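Local coordinates for protein lovastatin nonaketide synthase mokA (Monascus pilosus, PDB 6AD3) that carries out the iterative nine-step polyketide assembly that opens monacolin K (lovastatin) biosynthesis, and is represented here by its condensation domain, at residues T131-V136 / H207-D212; M328-A333 / I384-H389; A459-T464 / V469-D474; G108-K113 / Q225-V230; A166-G171 / V191-G196. The protein carries 1 engineered substitution. All coordinates share one frame; numbering follows the deposited sequence.

Interaction 1 of 5, residues T131-V136 / H207-D212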
# COMPACT_ATOMS: atom_id res chain seq x y z
N THR A 131 -18.98 5.25 8.74
CA THR A 131 -19.59 4.38 7.77
C THR A 131 -19.58 2.92 8.22
O THR A 131 -18.56 2.38 8.65
CB THR A 131 -18.91 4.56 6.39
OG1 THR A 131 -19.24 5.87 5.87
CG2 THR A 131 -19.40 3.52 5.39
N GLY A 132 -20.73 2.28 8.10
CA GLY A 132 -20.79 0.84 8.18
C GLY A 132 -20.99 0.18 6.85
O GLY A 132 -21.26 0.83 5.84
N PHE A 133 -20.88 -1.13 6.82
CA PHE A 133 -20.93 -1.87 5.58
C PHE A 133 -21.86 -3.05 5.79
O PHE A 133 -21.60 -3.91 6.61
CB PHE A 133 -19.54 -2.38 5.17
CG PHE A 133 -18.53 -1.28 4.91
CD1 PHE A 133 -17.91 -0.63 5.95
CD2 PHE A 133 -18.37 -0.79 3.64
CE1 PHE A 133 -17.11 0.48 5.71
CE2 PHE A 133 -17.57 0.32 3.38
CZ PHE A 133 -16.90 0.92 4.43
N ALA A 134 -22.99 -3.03 5.11
CA ALA A 134 -24.10 -3.94 5.46
C ALA A 134 -24.44 -4.78 4.26
O ALA A 134 -24.29 -4.35 3.10
CB ALA A 134 -25.31 -3.15 5.91
N ALA A 135 -24.90 -6.00 4.53
CA ALA A 135 -25.37 -6.87 3.47
C ALA A 135 -26.57 -6.22 2.81
O ALA A 135 -27.44 -5.69 3.51
CB ALA A 135 -25.77 -8.24 4.05
N VAL A 136 -26.66 -6.35 1.50
CA VAL A 136 -27.88 -6.07 0.76
C VAL A 136 -28.64 -7.37 0.42
O VAL A 136 -28.09 -8.29 -0.17
CB VAL A 136 -27.59 -5.34 -0.54
CG1 VAL A 136 -28.88 -4.83 -1.13
CG2 VAL A 136 -26.67 -4.18 -0.27
N HIS A 207 -9.49 -0.91 9.03
CA HIS A 207 -10.00 -1.82 8.04
C HIS A 207 -9.67 -1.29 6.66
O HIS A 207 -9.63 -0.08 6.44
CB HIS A 207 -11.51 -2.02 8.19
CG HIS A 207 -12.05 -3.11 7.33
ND1 HIS A 207 -12.24 -4.41 7.76
CD2 HIS A 207 -12.47 -3.08 6.05
CE1 HIS A 207 -12.70 -5.13 6.77
NE2 HIS A 207 -12.83 -4.36 5.71
N ARG A 208 -9.43 -2.22 5.73
CA ARG A 208 -9.11 -1.87 4.33
C ARG A 208 -10.07 -0.86 3.74
O ARG A 208 -9.66 -0.01 2.98
CB ARG A 208 -9.11 -3.13 3.50
CG ARG A 208 -8.99 -2.96 1.98
CD ARG A 208 -7.60 -2.62 1.53
NE ARG A 208 -7.22 -1.24 1.86
CZ ARG A 208 -6.00 -0.75 1.69
NH1 ARG A 208 -5.03 -1.50 1.23
NH2 ARG A 208 -5.73 0.51 2.00
N PHE A 209 -11.37 -0.99 4.02
CA PHE A 209 -12.34 -0.23 3.32
C PHE A 209 -12.31 1.29 3.62
O PHE A 209 -12.96 2.07 2.90
CB PHE A 209 -13.76 -0.73 3.62
CG PHE A 209 -14.09 -2.10 3.09
CD1 PHE A 209 -13.23 -2.79 2.26
CD2 PHE A 209 -15.27 -2.74 3.50
CE1 PHE A 209 -13.49 -4.07 1.89
CE2 PHE A 209 -15.53 -4.03 3.11
CZ PHE A 209 -14.67 -4.67 2.26
N VAL A 210 -11.66 1.70 4.72
CA VAL A 210 -11.77 3.09 5.22
C VAL A 210 -10.48 3.89 5.19
O VAL A 210 -10.48 5.05 5.58
CB VAL A 210 -12.40 3.18 6.63
CG1 VAL A 210 -13.80 2.54 6.61
CG2 VAL A 210 -11.52 2.50 7.68
N GLY A 211 -9.39 3.27 4.76
CA GLY A 211 -8.12 3.95 4.77
C GLY A 211 -7.10 3.52 3.77
O GLY A 211 -7.35 2.65 2.92
N ASP A 212 -5.94 4.20 3.83
CA ASP A 212 -4.74 3.88 3.03
C ASP A 212 -3.64 4.84 3.46
O ASP A 212 -3.81 5.57 4.42
CB ASP A 212 -5.00 3.95 1.47
CG ASP A 212 -5.36 5.36 0.94
OD1 ASP A 212 -5.09 6.39 1.59
OD2 ASP A 212 -5.89 5.42 -0.20
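F133 of strand 131-135 meets F209 and V210 of the loop 207-212, and it makes essentially the whole contact from its side. Just ahead of it, T131 points the same way but falls short; its OG1 is tied instead to the carbonyl of E127. G132 keeps its backbone bonded to I148 of strand 145-150. At F133 the strand finally reaches across. With CG beside the backbone N (chi1 -62°), the ring extends toward the loop and offers it a face. F209 sets the edge of its own ring against that face, in an edge-to-face pair with centroids 5.1 Å apart and planes at 60°. The leading atom, F209 CD2, stands 3.6 Å above the plane of the F133 ring, displaced toward the rim. F209 CB makes an off-centre CH-pi contact with the same ring, 3.6 Å from F133 CZ. V210 comes in at the ring's edge, its CG1 4.0 Å from F133 CE1.

The loop's sequence, HRFVGD, occupies the place of the HHxxxDG signature of condensation domains, with R208 where the second histidine usually stands. One side-chain bond braces it from within: R208 NH2 donates to G211 O at 2.8 Å, with the oxygen in the guanidinium plane. H207 lies over the F209 ring, its NE2 3.5 Å above the centre. D212 caps the following helix at T215 N and forms a salt bridge with R357, while its OD2 accepts from the backbone N of F369 and of A370.

Interaction 2 of 5, residues M328-A333 / I384-H389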
# COMPACT_ATOMS: atom_id res chain seq x y z
N MET A 328 12.32 7.92 -7.78
CA MET A 328 11.37 6.79 -7.84
C MET A 328 11.61 5.92 -9.05
O MET A 328 11.68 4.69 -8.94
CB MET A 328 9.92 7.27 -7.87
CG MET A 328 8.93 6.09 -7.80
SD MET A 328 8.52 5.36 -9.41
CE MET A 328 7.06 6.31 -9.84
N GLN A 329 11.84 6.55 -10.20
CA GLN A 329 12.03 5.80 -11.42
C GLN A 329 13.33 5.03 -11.42
O GLN A 329 13.39 3.94 -11.94
CB GLN A 329 11.94 6.70 -12.62
CG GLN A 329 10.54 7.24 -12.83
CD GLN A 329 10.51 8.58 -13.58
OE1 GLN A 329 11.55 9.17 -13.90
NE2 GLN A 329 9.32 9.13 -13.71
N PHE A 330 14.34 5.57 -10.74
CA PHE A 330 15.62 4.87 -10.55
C PHE A 330 15.43 3.61 -9.67
O PHE A 330 15.85 2.48 -10.04
CB PHE A 330 16.65 5.83 -9.90
CG PHE A 330 18.10 5.35 -9.99
CD1 PHE A 330 18.53 4.22 -9.27
CD2 PHE A 330 19.04 6.07 -10.68
CE1 PHE A 330 19.86 3.84 -9.29
CE2 PHE A 330 20.34 5.67 -10.73
CZ PHE A 330 20.76 4.55 -10.05
N TYR A 331 14.72 3.77 -8.55
CA TYR A 331 14.50 2.65 -7.67
C TYR A 331 13.69 1.54 -8.42
O TYR A 331 13.94 0.34 -8.26
CB TYR A 331 13.79 3.12 -6.40
CG TYR A 331 14.64 3.95 -5.50
CD1 TYR A 331 15.71 3.38 -4.83
CD2 TYR A 331 14.37 5.32 -5.26
CE1 TYR A 331 16.55 4.14 -4.05
CE2 TYR A 331 15.19 6.08 -4.44
CZ TYR A 331 16.26 5.46 -3.78
OH TYR A 331 17.15 6.16 -2.98
N LEU A 332 12.71 1.97 -9.23
CA LEU A 332 11.83 1.02 -9.95
C LEU A 332 12.64 0.30 -11.03
O LEU A 332 12.58 -0.91 -11.15
CB LEU A 332 10.68 1.78 -10.58
CG LEU A 332 9.84 0.93 -11.56
CD1 LEU A 332 9.20 -0.25 -10.87
CD2 LEU A 332 8.79 1.79 -12.22
N ALA A 333 13.44 1.05 -11.76
CA ALA A 333 14.27 0.47 -12.78
C ALA A 333 15.24 -0.55 -12.22
O ALA A 333 15.43 -1.60 -12.80
CB ALA A 333 15.01 1.57 -13.59
N ILE A 384 21.76 -3.11 -22.86
CA ILE A 384 21.60 -1.66 -22.73
C ILE A 384 22.14 -1.21 -21.38
O ILE A 384 22.42 -2.06 -20.52
CB ILE A 384 20.16 -1.21 -22.91
CG1 ILE A 384 19.30 -1.66 -21.73
CG2 ILE A 384 19.59 -1.69 -24.23
CD1 ILE A 384 17.93 -1.02 -21.78
N THR A 385 22.50 0.06 -21.27
CA THR A 385 23.08 0.59 -20.06
C THR A 385 21.94 0.90 -19.07
O THR A 385 20.80 1.07 -19.46
CB THR A 385 23.88 1.88 -20.30
OG1 THR A 385 22.98 2.93 -20.65
CG2 THR A 385 24.94 1.70 -21.42
N PHE A 386 22.30 1.04 -17.80
CA PHE A 386 21.30 1.38 -16.80
C PHE A 386 20.74 2.74 -17.11
O PHE A 386 19.55 2.93 -17.05
CB PHE A 386 21.86 1.34 -15.39
CG PHE A 386 20.80 1.53 -14.33
CD1 PHE A 386 19.95 0.48 -14.01
CD2 PHE A 386 20.51 2.78 -13.81
CE1 PHE A 386 18.90 0.66 -13.10
CE2 PHE A 386 19.43 2.97 -12.92
CZ PHE A 386 18.62 1.91 -12.60
N GLY A 387 21.58 3.68 -17.54
CA GLY A 387 21.11 5.01 -17.88
C GLY A 387 20.02 4.98 -18.93
O GLY A 387 19.05 5.74 -18.86
N GLU A 388 20.24 4.18 -19.97
CA GLU A 388 19.24 4.00 -21.03
C GLU A 388 17.95 3.39 -20.48
O GLU A 388 16.85 3.80 -20.85
CB GLU A 388 19.81 3.12 -22.15
CG GLU A 388 21.02 3.77 -22.82
CD GLU A 388 21.73 2.87 -23.83
OE1 GLU A 388 21.75 1.65 -23.66
OE2 GLU A 388 22.41 3.43 -24.71
N HIS A 389 18.10 2.43 -19.59
CA HIS A 389 16.95 1.74 -19.00
C HIS A 389 16.18 2.68 -18.09
O HIS A 389 14.96 2.59 -17.97
CB HIS A 389 17.43 0.56 -18.24
CG HIS A 389 16.34 -0.33 -17.74
ND1 HIS A 389 15.37 -0.86 -18.57
CD2 HIS A 389 16.15 -0.89 -16.53
CE1 HIS A 389 14.67 -1.76 -17.90
NE2 HIS A 389 15.08 -1.75 -16.64
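F330 and F386 form the aromatic part of this buried helix-helix contact. The edge of F386 meets the face of F330, with centroids 4.7 Å apart and planes at 52°; F386 CE2 stands 3.5 Å above the middle of the F330 ring. F386 extends with CG anti to its backbone N (chi1 -173°), which carries the ring out from the first turn of its helix and in against helix 327-343.

Among the apolar contacts, A333 CB lies 3.8 Å from F386 CZ and 4.0 Å from H389 CD2, so the methyl touches both F386 and H389.

The polar groups mostly work within each side. T385 and E388 make a capping box at the start of helix 386-401: E388 N donates to T385 OG1 at 3.1 Å, and T385 N returns the bond to E388 OE1 at 3.0 Å, approaching from above the carboxylate plane. H389 turns its imidazole edge to A333 O, but its NE2 is hydrogen-bonded to H336 ND1, one turn beyond A333 in helix 327-343.

F510 of helix 495-512 stacks on F386, while I316 and S320 of helix 310-322 pack against F330; M328, Y331 and L332 pack on F437 of strand 435-440.

Interaction 3 of 5, residues A459-T464 / V469-D474; sequences ATRERT and VLEMSD
R461 reaches out from the end of one strand to E471 on another, and its side chain can be followed atom by atom. CB leaves the backbone in the direction of segment 469-474, and CG, set beside the backbone N, carries the chain on; neither touches the opposite segment. The first contact comes at CD, which lies 3.4 Å from E471 OE2. Here the chain bends (chi3 67°), and R461 NE and CZ pass E471 OE2 at 4.2 and 4.1 Å. NH1 finally turns back to it: R461 NH1 to E471 OE2 is 3.2 Å, a salt bridge whose hydrogen bond is weak, with an angle of 152° at the hydrogen. The oxygen sits at the guanidinium edge, near its plane, but the carboxylate is turned 65° against that plane, and one nitrogen meets one oxygen rather than two meeting two.

E471 comes from the opposite direction, extended beyond CG. Each charge has its stronger partner outside: R461 NH1 with D438, E471 OE1 with K485. Acidic and basic groups therefore alternate in the chain D438, R461, E471, K485, which probably favours the charged form of each. Further along, T464 OG1 lies 4.1 Å from V469 CG2, a light packing contact.

Strand 453-460 is the edge of the five-stranded sheet, whereas strand 468-473 lies inside the six-stranded one, between strands 481-487 and 435-440. The salt bridge joins the end of the first sheet's strand to the second sheet, close to where the chain passes between them.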
# COMPACT_ATOMS: atom_id res chain seq x y z
N ALA A 459 5.00 -0.48 10.94
CA ALA A 459 3.92 -0.60 9.97
C ALA A 459 3.61 -2.04 9.70
O ALA A 459 4.48 -2.83 9.36
CB ALA A 459 4.30 0.10 8.67
N THR A 460 2.35 -2.41 9.86
CA THR A 460 1.89 -3.74 9.46
C THR A 460 0.66 -3.58 8.55
O THR A 460 -0.47 -3.49 9.00
CB THR A 460 1.56 -4.62 10.70
OG1 THR A 460 2.67 -4.60 11.61
CG2 THR A 460 1.24 -6.01 10.30
N ARG A 461 0.92 -3.54 7.26
CA ARG A 461 -0.12 -3.47 6.25
C ARG A 461 -0.71 -4.86 6.01
O ARG A 461 -0.08 -5.88 6.32
CB ARG A 461 0.48 -2.94 4.95
CG ARG A 461 0.97 -1.52 5.05
CD ARG A 461 1.57 -1.04 3.74
NE ARG A 461 0.57 -0.94 2.71
CZ ARG A 461 0.82 -0.58 1.45
NH1 ARG A 461 2.05 -0.26 1.09
NH2 ARG A 461 -0.15 -0.56 0.57
N GLU A 462 -1.90 -4.89 5.42
CA GLU A 462 -2.57 -6.12 5.07
C GLU A 462 -1.66 -7.02 4.28
O GLU A 462 -0.84 -6.55 3.51
CB GLU A 462 -3.83 -5.85 4.24
CG GLU A 462 -3.54 -5.15 2.90
CD GLU A 462 -4.74 -5.02 2.00
OE1 GLU A 462 -5.83 -5.49 2.39
OE2 GLU A 462 -4.63 -4.34 0.95
N ARG A 463 -1.91 -8.33 4.38
CA ARG A 463 -1.28 -9.29 3.48
C ARG A 463 -1.83 -9.09 2.08
O ARG A 463 -2.92 -8.55 1.90
CB ARG A 463 -1.56 -10.72 3.92
CG ARG A 463 -0.93 -11.07 5.26
CD ARG A 463 -1.11 -12.55 5.58
NE ARG A 463 -0.68 -12.87 6.94
CZ ARG A 463 -0.87 -14.06 7.52
NH1 ARG A 463 -1.41 -15.08 6.85
NH2 ARG A 463 -0.41 -14.27 8.74
N THR A 464 -1.00 -9.47 1.10
CA THR A 464 -1.36 -9.42 -0.30
C THR A 464 -0.84 -10.71 -0.95
O THR A 464 -0.05 -11.42 -0.34
CB THR A 464 -0.75 -8.19 -1.01
OG1 THR A 464 0.65 -8.37 -1.16
CG2 THR A 464 -1.00 -6.94 -0.25
N VAL A 469 7.27 -7.98 -2.88
CA VAL A 469 6.81 -6.62 -2.70
C VAL A 469 7.97 -5.82 -2.14
O VAL A 469 8.54 -6.17 -1.08
CB VAL A 469 5.61 -6.53 -1.78
CG1 VAL A 469 5.16 -5.06 -1.64
CG2 VAL A 469 4.45 -7.40 -2.27
N LEU A 470 8.27 -4.70 -2.80
CA LEU A 470 9.23 -3.73 -2.31
C LEU A 470 8.47 -2.44 -1.98
O LEU A 470 7.84 -1.84 -2.88
CB LEU A 470 10.31 -3.45 -3.36
CG LEU A 470 11.22 -2.25 -3.10
CD1 LEU A 470 11.95 -2.42 -1.80
CD2 LEU A 470 12.23 -2.06 -4.22
N GLU A 471 8.43 -2.08 -0.69
CA GLU A 471 7.82 -0.84 -0.26
C GLU A 471 8.94 0.06 0.25
O GLU A 471 9.86 -0.44 0.88
CB GLU A 471 6.87 -1.07 0.92
CG GLU A 471 5.73 -1.98 0.63
CD GLU A 471 4.85 -2.19 1.82
OE1 GLU A 471 4.14 -3.23 1.86
OE2 GLU A 471 4.73 -1.23 2.63
N MET A 472 8.94 1.33 -0.18
CA MET A 472 9.97 2.28 0.21
C MET A 472 9.33 3.55 0.72
O MET A 472 8.34 4.03 0.12
CB MET A 472 10.80 2.72 -0.98
CG MET A 472 11.65 1.71 -1.60
SD MET A 472 12.55 2.59 -2.92
CE MET A 472 13.35 3.95 -2.02
N SER A 473 9.96 4.16 1.71
CA SER A 473 9.71 5.56 2.08
C SER A 473 10.96 6.34 1.75
O SER A 473 12.06 5.92 2.04
CB SER A 473 9.39 5.68 3.58
OG SER A 473 8.13 5.05 3.89
N ASP A 474 10.77 7.54 1.24
CA ASP A 474 11.88 8.42 0.88
C ASP A 474 11.53 9.80 1.45
O ASP A 474 11.26 10.76 0.71
CB ASP A 474 12.02 8.44 -0.64
CG ASP A 474 13.17 9.31 -1.13
OD1 ASP A 474 13.98 9.72 -0.31
OD2 ASP A 474 13.26 9.51 -2.37

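Interaction 4 of 5, residues G108-K113 / Q225-V230; sequences GSIDAK and QLYGGV
The hydroxyl of Y227 meets the backbone of D111 almost perfectly straight on: D111 N donates to Y227 OH at 2.9 Å, with 177° at the hydrogen. That nitrogen lies in the plane of the phenol ring, at its edge, and so does a water 2.6 Å from Y227 OH. The water donates a long bond, 3.3 Å, to S109 O, which ties the hydroxyl to a second point of the same loop. Around these polar contacts the packing is light. D111 CB is 3.5 Å from Y227 OH, and I110 CG2 lies 3.9 Å from Y227 CE2.

The tyrosine sits in the last turn of helix 213-227, where a chi1 of -178° swings the ring away from the backbone N and out to the loop. The helix stops right after it in a Schellman motif: V230 N bonds to Q225 O and G229 N to L226 O, with G229 at positive phi as the C-prime residue.

On the facing side D111 is the N-cap of helix 112-125, its OD2 receiving R114 N. The backbone N of D111 is therefore held by the tyrosine while its side chain starts the helix. R114 binds back across the contact, donating to Y227 O and making a cation-pi contact with the ring. Alongside, L226 packs on A118, A121 and V122 of helix 112-125, while I110 touches L115 and A452.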
# COMPACT_ATOMS: atom_id res chain seq x y z
N GLY A 108 7.52 13.41 23.83
CA GLY A 108 7.18 14.77 24.12
C GLY A 108 5.76 14.93 24.58
O GLY A 108 4.94 14.01 24.42
N SER A 109 5.44 16.10 25.14
CA SER A 109 4.16 16.30 25.78
C SER A 109 2.96 16.30 24.81
O SER A 109 2.89 17.10 23.87
CB SER A 109 4.18 17.58 26.60
OG SER A 109 2.97 17.69 27.32
N ILE A 110 1.99 15.43 25.09
CA ILE A 110 0.69 15.48 24.45
C ILE A 110 -0.39 15.38 25.50
O ILE A 110 -0.48 14.39 26.22
CB ILE A 110 0.48 14.31 23.49
CG1 ILE A 110 1.62 14.26 22.47
CG2 ILE A 110 -0.87 14.42 22.80
CD1 ILE A 110 1.52 13.09 21.53
N ASP A 111 -1.23 16.38 25.55
CA ASP A 111 -2.34 16.41 26.48
C ASP A 111 -3.43 15.45 26.01
O ASP A 111 -3.98 15.63 24.92
CB ASP A 111 -2.89 17.84 26.55
CG ASP A 111 -4.00 17.98 27.55
OD1 ASP A 111 -3.71 17.82 28.73
OD2 ASP A 111 -5.16 17.96 27.17
N ALA A 112 -3.85 14.53 26.88
CA ALA A 112 -4.79 13.46 26.50
C ALA A 112 -6.13 14.02 26.07
O ALA A 112 -6.75 13.56 25.08
CB ALA A 112 -4.99 12.50 27.67
N LYS A 113 -6.67 14.94 26.86
CA LYS A 113 -7.98 15.47 26.58
C LYS A 113 -8.00 16.25 25.26
O LYS A 113 -8.92 16.09 24.45
CB LYS A 113 -8.45 16.37 27.75
CG LYS A 113 -8.89 15.56 28.95
CD LYS A 113 -9.10 16.42 30.19
CE LYS A 113 -9.81 15.64 31.29
NZ LYS A 113 -10.95 16.39 31.89
N GLN A 225 -3.15 19.74 13.52
CA GLN A 225 -3.66 21.10 13.35
C GLN A 225 -4.75 21.38 14.37
O GLN A 225 -4.75 22.44 15.00
CB GLN A 225 -4.20 21.31 11.95
CG GLN A 225 -3.12 21.45 10.91
CD GLN A 225 -3.70 21.66 9.57
OE1 GLN A 225 -3.85 22.80 9.11
NE2 GLN A 225 -4.11 20.57 8.96
N LEU A 226 -5.67 20.44 14.55
CA LEU A 226 -6.78 20.65 15.49
C LEU A 226 -6.28 20.78 16.91
O LEU A 226 -6.63 21.71 17.63
CB LEU A 226 -7.79 19.53 15.42
CG LEU A 226 -8.71 19.55 14.21
CD1 LEU A 226 -9.35 18.21 13.98
CD2 LEU A 226 -9.77 20.64 14.30
N TYR A 227 -5.34 19.91 17.28
CA TYR A 227 -4.70 19.99 18.58
C TYR A 227 -4.07 21.37 18.78
O TYR A 227 -4.13 21.94 19.87
CB TYR A 227 -3.65 18.90 18.71
CG TYR A 227 -2.94 18.85 20.05
CD1 TYR A 227 -1.87 19.67 20.32
CD2 TYR A 227 -3.30 17.92 20.99
CE1 TYR A 227 -1.19 19.60 21.55
CE2 TYR A 227 -2.66 17.83 22.20
CZ TYR A 227 -1.58 18.64 22.47
OH TYR A 227 -0.93 18.54 23.70
N GLY A 228 -3.44 21.88 17.74
CA GLY A 228 -2.80 23.20 17.80
C GLY A 228 -3.75 24.37 17.62
O GLY A 228 -3.30 25.47 17.44
N GLY A 229 -5.04 24.12 17.65
CA GLY A 229 -6.05 25.18 17.60
C GLY A 229 -6.35 25.76 16.21
O GLY A 229 -6.93 26.82 16.11
N VAL A 230 -5.93 25.09 15.14
CA VAL A 230 -6.34 25.50 13.80
C VAL A 230 -7.81 25.21 13.56
O VAL A 230 -8.33 24.19 14.04
CB VAL A 230 -5.53 24.79 12.72
CG1 VAL A 230 -6.14 25.06 11.33
CG2 VAL A 230 -4.09 25.26 12.78
O HOH W 1 1.29 19.94 23.88

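Interaction 5 of 5, residues A166-G171 / V191-G196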
# COMPACT_ATOMS: atom_id res chain seq x y z
N ALA A 166 7.58 -1.93 26.07
CA ALA A 166 7.17 -3.31 25.80
C ALA A 166 5.65 -3.47 25.95
O ALA A 166 5.02 -4.16 25.13
CB ALA A 166 7.90 -4.29 26.75
N GLY A 167 5.06 -2.79 26.93
CA GLY A 167 3.60 -2.71 27.04
C GLY A 167 2.92 -2.09 25.81
O GLY A 167 1.86 -2.54 25.37
N ALA A 168 3.47 -0.97 25.34
CA ALA A 168 2.97 -0.31 24.14
C ALA A 168 3.04 -1.25 22.92
O ALA A 168 2.06 -1.38 22.18
CB ALA A 168 3.74 0.96 23.87
N GLU A 169 4.17 -1.93 22.74
CA GLU A 169 4.35 -2.84 21.62
C GLU A 169 3.37 -4.00 21.72
O GLU A 169 2.77 -4.42 20.72
CB GLU A 169 5.80 -3.34 21.53
CG GLU A 169 6.76 -2.29 21.02
CD GLU A 169 8.19 -2.82 20.87
OE1 GLU A 169 8.36 -3.97 20.47
OE2 GLU A 169 9.15 -2.03 20.98
N GLU A 170 3.11 -4.45 22.92
CA GLU A 170 2.14 -5.52 23.11
C GLU A 170 0.74 -5.05 22.66
O GLU A 170 0.02 -5.79 21.98
CB GLU A 170 2.14 -5.97 24.58
CG GLU A 170 1.11 -7.02 24.89
CD GLU A 170 1.12 -7.44 26.36
OE1 GLU A 170 0.05 -7.39 26.99
OE2 GLU A 170 2.20 -7.80 26.87
N GLY A 171 0.37 -3.84 23.05
CA GLY A 171 -0.90 -3.27 22.63
C GLY A 171 -0.98 -3.18 21.10
O GLY A 171 -2.02 -3.41 20.52
N VAL A 191 -5.36 5.11 18.90
CA VAL A 191 -4.89 4.79 20.25
C VAL A 191 -3.57 5.47 20.52
O VAL A 191 -2.60 5.32 19.75
CB VAL A 191 -4.74 3.28 20.46
CG1 VAL A 191 -4.27 3.01 21.90
CG2 VAL A 191 -6.03 2.58 20.14
N ASP A 192 -3.51 6.20 21.65
CA ASP A 192 -2.28 6.83 22.13
C ASP A 192 -1.82 6.05 23.33
O ASP A 192 -2.45 6.14 24.41
CB ASP A 192 -2.55 8.30 22.53
CG ASP A 192 -1.36 8.97 23.25
OD1 ASP A 192 -0.23 8.43 23.19
OD2 ASP A 192 -1.59 10.02 23.91
N PHE A 193 -0.91 5.09 23.11
CA PHE A 193 -0.30 4.34 24.26
C PHE A 193 0.77 5.23 24.87
O PHE A 193 1.63 5.75 24.17
CB PHE A 193 0.36 3.04 23.80
CG PHE A 193 -0.59 2.01 23.28
CD1 PHE A 193 -1.37 1.27 24.14
CD2 PHE A 193 -0.62 1.71 21.92
CE1 PHE A 193 -2.21 0.26 23.66
CE2 PHE A 193 -1.46 0.73 21.43
CZ PHE A 193 -2.24 -0.01 22.27
N PHE A 194 0.78 5.40 26.21
CA PHE A 194 1.70 6.36 26.80
C PHE A 194 2.32 5.81 28.09
O PHE A 194 1.71 5.00 28.76
CB PHE A 194 1.01 7.71 27.06
CG PHE A 194 0.02 7.70 28.20
CD1 PHE A 194 -1.28 7.29 28.00
CD2 PHE A 194 0.41 8.09 29.48
CE1 PHE A 194 -2.23 7.46 28.96
CE2 PHE A 194 -0.54 8.23 30.47
CZ PHE A 194 -1.86 7.86 30.23
N TRP A 195 3.57 6.18 28.31
CA TRP A 195 4.35 5.68 29.46
C TRP A 195 5.48 6.62 29.75
O TRP A 195 5.78 7.51 28.95
CB TRP A 195 4.90 4.30 29.17
CG TRP A 195 5.96 4.27 28.12
CD1 TRP A 195 7.32 4.27 28.32
CD2 TRP A 195 5.77 4.10 26.71
NE1 TRP A 195 7.97 4.18 27.11
CE2 TRP A 195 7.04 4.14 26.11
CE3 TRP A 195 4.64 4.10 25.88
CZ2 TRP A 195 7.23 4.06 24.71
CZ3 TRP A 195 4.82 4.07 24.51
CH2 TRP A 195 6.11 4.01 23.94
N GLY A 196 6.18 6.37 30.85
CA GLY A 196 7.43 7.06 31.13
C GLY A 196 7.28 8.57 31.18
O GLY A 196 6.25 9.08 31.63
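F193 and W195 reach the helix by different first torsions. F193 has CG anti to the carbonyl carbon (chi1 -67°), whereas W195 places CG between the backbone N and the carbonyl carbon (chi1 69°). Both residues point toward the helix from the same side of strand 188-195, and between them they receive A168.

The methyl of A168 makes two contacts: it is 4.0 Å from F193 CB and presses more closely on the indole, with A168 CB 3.4 Å from W195 CZ3 and 3.8 Å from W195 CE3. The phenyl group of F193 reaches along to the next turn, where G171 CA lies 3.5 Å from F193 CZ; the bare alpha carbon lets the ring tip close right against the backbone. The ring has neighbours on both faces. On one, V191 CG1 of its own strand stands 3.5 Å above its centre; on the other is the backbone oxygen A168 O, 4.1 Å above the plane and displaced toward the rim. Valine and helix turn together probably limit rotation of the phenyl group.

The small A168 and G171 are consistent with the close approach: the axes of 166-171 and 191-195 come to 8.4 Å and run nearly antiparallel (162°). The pair belongs to a beta-alpha-beta crossover, in which helix 165-176 links strand 157-161 to the parallel strand 188-195. L175 of the same helix packs on F193 and V191, V162 fills in beside A168, and L201 and V203 of strand 199-206 extend the apolar layer.

In the fold
All five contacts lie in the condensation domain. Interactions 4, 1 and 5 belong to its first half: along the chain interaction 1 falls between the segments of interaction 4, and interaction 5 between those of interaction 1. Interactions 2 and 3 follow in series. Interactions 4 and 5 have centres about 19 Å apart without touching; interactions 1 and 2 lie on opposite sides of the chain's centre, their centres about 39 Å apart. Interaction 3, nearest the middle, touches both halves: R208 of interaction 1 forms a salt bridge with E462, and Y331 of interaction 2 packs on M472. It joins the five-stranded sheet, which interaction 5 also reaches, to the six-stranded one, and so ties the two lobes together.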